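Local atomic coordinates of iota-carrageenase (Alteromonas sp., PDB entry 1H80), a protein that hydrolyses iota-carrageenans, sulfated galactans of red algal cell walls, at internal beta-1,4 linkages with inversion of the anomeric configuration. Residues K154-S159 with N186-Y191; A158-D163 with G192-Y197. All coordinates share one frame; numbering follows the deposited sequence.

In the fold
Interactions 1 and 2 join the same two chain regions, one after the other. Residues 154-159 run directly into 158-163, with Ala-158 and Ser-159 shared. Residues 186-191 run directly into 192-197. Strands 170-175 and 177-185 lie between these two regions along the chain. Interaction 1 pairs the loops that precede two parallel strands. Interaction 2 pairs strand 160-167 with strand 194-196. The centres of the two contacts are about 10 Å apart, and Ala-187 packs on Gly-192 where they touch. Together they stack neighbouring coils of the beta-helix, first at a sodium-binding corner and then in the parallel sheet that follows.

Interaction 1 (K154-S159 with N186-Y191); sequences KTIFAS and NALFGY. With NA (sodium ion), chain H.
Tyr-191 lays its ring against the backbone of Ile-156 and Phe-157. Its CG stands anti to the carbonyl carbon (chi1 -58°), turning the ring onto this chain. Tyr-191 CB lies 3.7 Å from Phe-157 C. Tyr-191 CG is 3.4 Å from Phe-157 N, which sits over the ring centre. Tyr-191 CD1 is 3.3 Å from Phe-157 CA. Along the other rim, CD2 approaches Thr-155 O obliquely. Ile-156 CA lies over the same face as Phe-157 N, 4.3 Å from the Tyr-191 ring centroid, a CH-pi contact. Tyr-191 OH is 3.4 Å from Ile-156 CG2, which also meets CZ. Leu-188 CD2 sits at the ring edge, 3.7 Å from Ile-156 CD1. These loops stack corners of successive beta-helix coils. Residues 154-159 bind a sodium ion through Thr-155 OG1, also bonded by Asp-152, and through Ile-156 O and Phe-157 O. Leu-132 O and a water held by Ser-159 OG are further ligands. A second water accepts from Leu-188 N and lies within bonding reach of Thr-155 O. Lys-154 N donates to Asn-186 O at 3.0 Å, and Lys-154 NZ to Asn-186 OD1 at 2.8 Å, on a lone pair. Trp-462 also holds NZ, by its carbonyl and a cation-pi contact, and Arg-464 bonds Asn-186 OD1.

Interaction 2 (A158-D163 with G192-Y197); sequences ASILVD and GLIQTY
The Tyr-197 ring and the Asp-163 carboxylate lie against each other with their planes 19° apart. The carboxylate meets one side of the ring, at CD2 and CE2. Asp-163 CG is 3.4 Å from Tyr-197 CD2, and Asp-163 OD2 is 3.6 Å from Tyr-197 CE2. OD1 approaches obliquely. Val-162 O and Leu-161 CD2 are at the ring edge, near its plane. Tyr-197 CG is anti to its carbonyl carbon (chi1 -60°), which brings the ring over to the 158-163 chain. Asp-163 OD1 also makes a weak bond to Asn-221. An alanine at Asp-163 would lack the carboxylate and is likely to leave this part of the Tyr-197 ring without its cover and Asn-221 without this weak partner.

Strands 160-162 and 194-196 run parallel, their directions 14° apart. They belong to successive coils of the beta-helix, as in the pectate lyase-like clan. Bonds alternate along the pair: Ile-160 N to Leu-193 O, Gln-195 N to Ile-160 O, Val-162 N to Gln-195 O and Tyr-197 N to Val-162 O. Ser-159 N to Gly-192 O, at 2.9 Å, extends the pairing into the corner. Gly-192 has backbone angles that would jam a CB against the preceding carbonyl.

Ile-160, Val-162, Ile-194 and Thr-196 share one face. Ile-160 and Ile-194 lie side by side, with Ile-194 CD1 pressing on Ile-160 CB at 3.5 Å, tighter than usual. Val-162 CG2 touches Ile-194 CG2 at 3.9 Å. Phe-204 and Leu-207 pack on Ile-194. Leu-161 and Gln-195 lie on the other face; Ala-158 CB, from the preceding loop, is 3.7 Å from Gln-195 CB.

Interaction 1 (K154-S159 with N186-Y191)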
loop_
_atom_site.group_PDB
_atom_site.type_symbol
_atom_site.label_atom_id
_atom_site.label_comp_id
_atom_site.label_asym_id
_atom_site.label_seq_id
_atom_site.Cartn_x
_atom_site.Cartn_y
_atom_site.Cartn_z
ATOM N N LYS A 154 -10.779 -5.906 -6.723
ATOM C CA LYS A 154 -10.042 -6.857 -5.910
ATOM C C LYS A 154 -8.915 -7.522 -6.686
ATOM O O LYS A 154 -8.748 -8.740 -6.652
ATOM C CB LYS A 154 -10.988 -7.913 -5.330
ATOM C CG LYS A 154 -11.982 -7.347 -4.328
ATOM C CD LYS A 154 -12.619 -8.456 -3.505
ATOM C CE LYS A 154 -13.628 -7.907 -2.508
ATOM N NZ LYS A 154 -14.808 -7.314 -3.199
ATOM N N THR A 155 -8.136 -6.709 -7.392
ATOM C CA THR A 155 -7.012 -7.229 -8.153
ATOM C C THR A 155 -5.843 -7.521 -7.223
ATOM O O THR A 155 -5.791 -7.030 -6.092
ATOM C CB THR A 155 -6.516 -6.216 -9.201
ATOM O OG1 THR A 155 -6.096 -5.016 -8.538
ATOM C CG2 THR A 155 -7.609 -5.895 -10.197
ATOM N N ILE A 156 -4.910 -8.332 -7.705
ATOM C CA ILE A 156 -3.715 -8.653 -6.946
ATOM C C ILE A 156 -2.833 -7.410 -7.043
ATOM O O ILE A 156 -2.977 -6.625 -7.985
ATOM C CB ILE A 156 -2.966 -9.852 -7.574
ATOM C CG1 ILE A 156 -3.887 -11.075 -7.623
ATOM C CG2 ILE A 156 -1.699 -10.147 -6.791
ATOM C CD1 ILE A 156 -4.413 -11.520 -6.267
ATOM N N PHE A 157 -1.948 -7.230 -6.065
ATOM C CA PHE A 157 -1.014 -6.102 -6.010
ATOM C C PHE A 157 -1.600 -4.791 -5.522
ATOM O O PHE A 157 -2.722 -4.423 -5.876
ATOM C CB PHE A 157 -0.380 -5.845 -7.383
ATOM C CG PHE A 157 0.459 -6.979 -7.879
ATOM C CD1 PHE A 157 1.673 -7.275 -7.275
ATOM C CD2 PHE A 157 0.018 -7.773 -8.926
ATOM C CE1 PHE A 157 2.440 -8.354 -7.707
ATOM C CE2 PHE A 157 0.774 -8.855 -9.367
ATOM C CZ PHE A 157 1.987 -9.147 -8.755
ATOM N N ALA A 158 -0.826 -4.089 -4.702
ATOM C CA ALA A 158 -1.240 -2.784 -4.220
ATOM C C ALA A 158 -1.178 -1.914 -5.468
ATOM O O ALA A 158 -0.431 -2.210 -6.401
ATOM C CB ALA A 158 -0.266 -2.273 -3.171
ATOM N N SER A 159 -1.944 -0.833 -5.485
ATOM C CA SER A 159 -1.977 0.037 -6.648
ATOM C C SER A 159 -0.688 0.790 -6.928
ATOM O O SER A 159 -0.336 1.002 -8.083
ATOM C CB SER A 159 -3.127 1.026 -6.515
ATOM O OG SER A 159 -4.358 0.331 -6.526
ATOM N N ASN A 186 -12.866 -0.759 -3.502
ATOM C CA ASN A 186 -12.913 -2.209 -3.629
ATOM C C ASN A 186 -11.569 -2.915 -3.809
ATOM O O ASN A 186 -11.358 -3.645 -4.778
ATOM C CB ASN A 186 -13.864 -2.576 -4.775
ATOM C CG ASN A 186 -14.283 -4.032 -4.737
ATOM O OD1 ASN A 186 -14.350 -4.636 -3.668
ATOM N ND2 ASN A 186 -14.584 -4.598 -5.903
ATOM N N ALA A 187 -10.668 -2.709 -2.857
ATOM C CA ALA A 187 -9.356 -3.346 -2.895
ATOM C C ALA A 187 -9.431 -4.734 -2.262
ATOM O O ALA A 187 -10.282 -4.991 -1.405
ATOM C CB ALA A 187 -8.342 -2.496 -2.140
ATOM N N LEU A 188 -8.545 -5.625 -2.692
ATOM C CA LEU A 188 -8.483 -6.974 -2.141
ATOM C C LEU A 188 -7.804 -6.859 -0.778
ATOM O O LEU A 188 -6.868 -6.075 -0.610
ATOM C CB LEU A 188 -7.672 -7.879 -3.068
ATOM C CG LEU A 188 -7.498 -9.347 -2.678
ATOM C CD1 LEU A 188 -8.854 -10.022 -2.508
ATOM C CD2 LEU A 188 -6.684 -10.040 -3.760
ATOM N N PHE A 189 -8.258 -7.647 0.191
ATOM C CA PHE A 189 -7.713 -7.579 1.543
ATOM C C PHE A 189 -6.196 -7.661 1.671
ATOM O O PHE A 189 -5.613 -7.005 2.530
ATOM C CB PHE A 189 -8.336 -8.668 2.429
ATOM C CG PHE A 189 -7.944 -10.067 2.046
ATOM C CD1 PHE A 189 -8.618 -10.743 1.032
ATOM C CD2 PHE A 189 -6.893 -10.708 2.695
ATOM C CE1 PHE A 189 -8.251 -12.038 0.672
ATOM C CE2 PHE A 189 -6.517 -12.007 2.342
ATOM C CZ PHE A 189 -7.199 -12.671 1.327
ATOM N N GLY A 190 -5.563 -8.467 0.827
ATOM C CA GLY A 190 -4.123 -8.631 0.908
ATOM C C GLY A 190 -3.322 -7.499 0.304
ATOM O O GLY A 190 -2.091 -7.514 0.346
ATOM N N TYR A 191 -4.009 -6.509 -0.241
ATOM C CA TYR A 191 -3.309 -5.407 -0.864
ATOM C C TYR A 191 -3.825 -4.048 -0.438
ATOM O O TYR A 191 -3.949 -3.787 0.752
ATOM C CB TYR A 191 -3.345 -5.596 -2.379
ATOM C CG TYR A 191 -2.723 -6.921 -2.758
ATOM C CD1 TYR A 191 -1.340 -7.062 -2.825
ATOM C CD2 TYR A 191 -3.511 -8.056 -2.949
ATOM C CE1 TYR A 191 -0.750 -8.300 -3.067
ATOM C CE2 TYR A 191 -2.930 -9.304 -3.194
ATOM C CZ TYR A 191 -1.548 -9.413 -3.249
ATOM O OH TYR A 191 -0.954 -10.634 -3.478
HETATM NA NA NA H . -3.848 -4.435 -7.885
HETATM O O HOH W 1 -6.894 -4.918 -4.829
HETATM O O HOH W 2 -4.921 -2.304 -7.430
#

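Interaction 2 (A158-D163 with G192-Y197)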
loop_
_atom_site.group_PDB
_atom_site.type_symbol
_atom_site.label_atom_id
_atom_site.label_comp_id
_atom_site.label_asym_id
_atom_site.label_seq_id
_atom_site.Cartn_x
_atom_site.Cartn_y
_atom_site.Cartn_z
ATOM N N ALA A 158 -0.826 -4.089 -4.702
ATOM C CA ALA A 158 -1.240 -2.784 -4.220
ATOM C C ALA A 158 -1.178 -1.914 -5.468
ATOM O O ALA A 158 -0.431 -2.210 -6.401
ATOM C CB ALA A 158 -0.266 -2.273 -3.171
ATOM N N SER A 159 -1.944 -0.833 -5.485
ATOM C CA SER A 159 -1.977 0.037 -6.648
ATOM C C SER A 159 -0.688 0.790 -6.928
ATOM O O SER A 159 -0.336 1.002 -8.083
ATOM C CB SER A 159 -3.127 1.026 -6.515
ATOM O OG SER A 159 -4.358 0.331 -6.526
ATOM N N ILE A 160 0.002 1.207 -5.874
ATOM C CA ILE A 160 1.253 1.928 -6.036
ATOM C C ILE A 160 2.340 1.157 -5.311
ATOM O O ILE A 160 2.320 1.017 -4.087
ATOM C CB ILE A 160 1.148 3.365 -5.484
ATOM C CG1 ILE A 160 0.026 4.111 -6.222
ATOM C CG2 ILE A 160 2.472 4.101 -5.670
ATOM C CD1 ILE A 160 -0.185 5.532 -5.771
ATOM N N LEU A 161 3.283 0.642 -6.085
ATOM C CA LEU A 161 4.380 -0.136 -5.541
ATOM C C LEU A 161 5.616 0.745 -5.467
ATOM O O LEU A 161 6.204 1.081 -6.491
ATOM C CB LEU A 161 4.648 -1.346 -6.439
ATOM C CG LEU A 161 3.429 -2.233 -6.709
ATOM C CD1 LEU A 161 3.762 -3.271 -7.766
ATOM C CD2 LEU A 161 2.990 -2.902 -5.413
ATOM N N VAL A 162 5.987 1.137 -4.251
ATOM C CA VAL A 162 7.167 1.973 -4.029
ATOM C C VAL A 162 8.249 0.919 -3.859
ATOM O O VAL A 162 8.682 0.604 -2.750
ATOM C CB VAL A 162 6.991 2.820 -2.753
ATOM C CG1 VAL A 162 8.125 3.821 -2.624
ATOM C CG2 VAL A 162 5.653 3.556 -2.811
ATOM N N ASP A 163 8.677 0.391 -4.999
ATOM C CA ASP A 163 9.611 -0.724 -5.063
ATOM C C ASP A 163 11.087 -0.470 -5.324
ATOM O O ASP A 163 11.549 0.666 -5.447
ATOM C CB ASP A 163 9.102 -1.702 -6.123
ATOM C CG ASP A 163 9.107 -3.140 -5.648
ATOM O OD1 ASP A 163 10.021 -3.516 -4.890
ATOM O OD2 ASP A 163 8.196 -3.897 -6.049
ATOM N N GLY A 192 -4.117 -3.180 -1.395
ATOM C CA GLY A 192 -4.585 -1.861 -1.036
ATOM C C GLY A 192 -3.964 -0.796 -1.911
ATOM O O GLY A 192 -3.544 -1.058 -3.034
ATOM N N LEU A 193 -3.864 0.410 -1.373
ATOM C CA LEU A 193 -3.350 1.531 -2.140
ATOM C C LEU A 193 -1.835 1.588 -2.316
ATOM O O LEU A 193 -1.338 1.544 -3.442
ATOM C CB LEU A 193 -3.878 2.824 -1.517
ATOM C CG LEU A 193 -3.632 4.150 -2.230
ATOM C CD1 LEU A 193 -3.884 4.026 -3.723
ATOM C CD2 LEU A 193 -4.555 5.192 -1.607
ATOM N N ILE A 194 -1.107 1.674 -1.210
ATOM C CA ILE A 194 0.349 1.755 -1.257
ATOM C C ILE A 194 1.039 0.595 -0.560
ATOM O O ILE A 194 0.603 0.155 0.498
ATOM C CB ILE A 194 0.884 3.001 -0.504
ATOM C CG1 ILE A 194 0.117 4.256 -0.914
ATOM C CG2 ILE A 194 2.385 3.150 -0.747
ATOM C CD1 ILE A 194 0.267 4.628 -2.366
ATOM N N GLN A 195 2.101 0.084 -1.166
ATOM C CA GLN A 195 2.919 -0.903 -0.477
ATOM C C GLN A 195 4.331 -0.393 -0.703
ATOM O O GLN A 195 4.728 -0.131 -1.839
ATOM C CB GLN A 195 2.782 -2.330 -1.004
ATOM C CG GLN A 195 3.689 -3.251 -0.175
ATOM C CD GLN A 195 3.237 -4.692 -0.094
ATOM O OE1 GLN A 195 3.874 -5.508 0.581
ATOM N NE2 GLN A 195 2.150 -5.019 -0.771
ATOM N N THR A 196 5.078 -0.234 0.386
ATOM C CA THR A 196 6.437 0.287 0.313
ATOM C C THR A 196 7.499 -0.768 0.572
ATOM O O THR A 196 7.406 -1.527 1.532
ATOM C CB THR A 196 6.656 1.403 1.341
ATOM O OG1 THR A 196 6.583 0.854 2.666
ATOM C CG2 THR A 196 5.593 2.479 1.188
ATOM N N TYR A 197 8.519 -0.789 -0.278
ATOM C CA TYR A 197 9.621 -1.735 -0.138
ATOM C C TYR A 197 10.919 -0.973 0.103
ATOM O O TYR A 197 11.636 -1.229 1.071
ATOM C CB TYR A 197 9.730 -2.575 -1.405
ATOM C CG TYR A 197 8.475 -3.361 -1.688
ATOM C CD1 TYR A 197 8.174 -4.511 -0.962
ATOM C CD2 TYR A 197 7.578 -2.944 -2.670
ATOM C CE1 TYR A 197 7.005 -5.229 -1.208
ATOM C CE2 TYR A 197 6.406 -3.649 -2.922
ATOM C CZ TYR A 197 6.127 -4.791 -2.189
ATOM O OH TYR A 197 4.970 -5.489 -2.446
#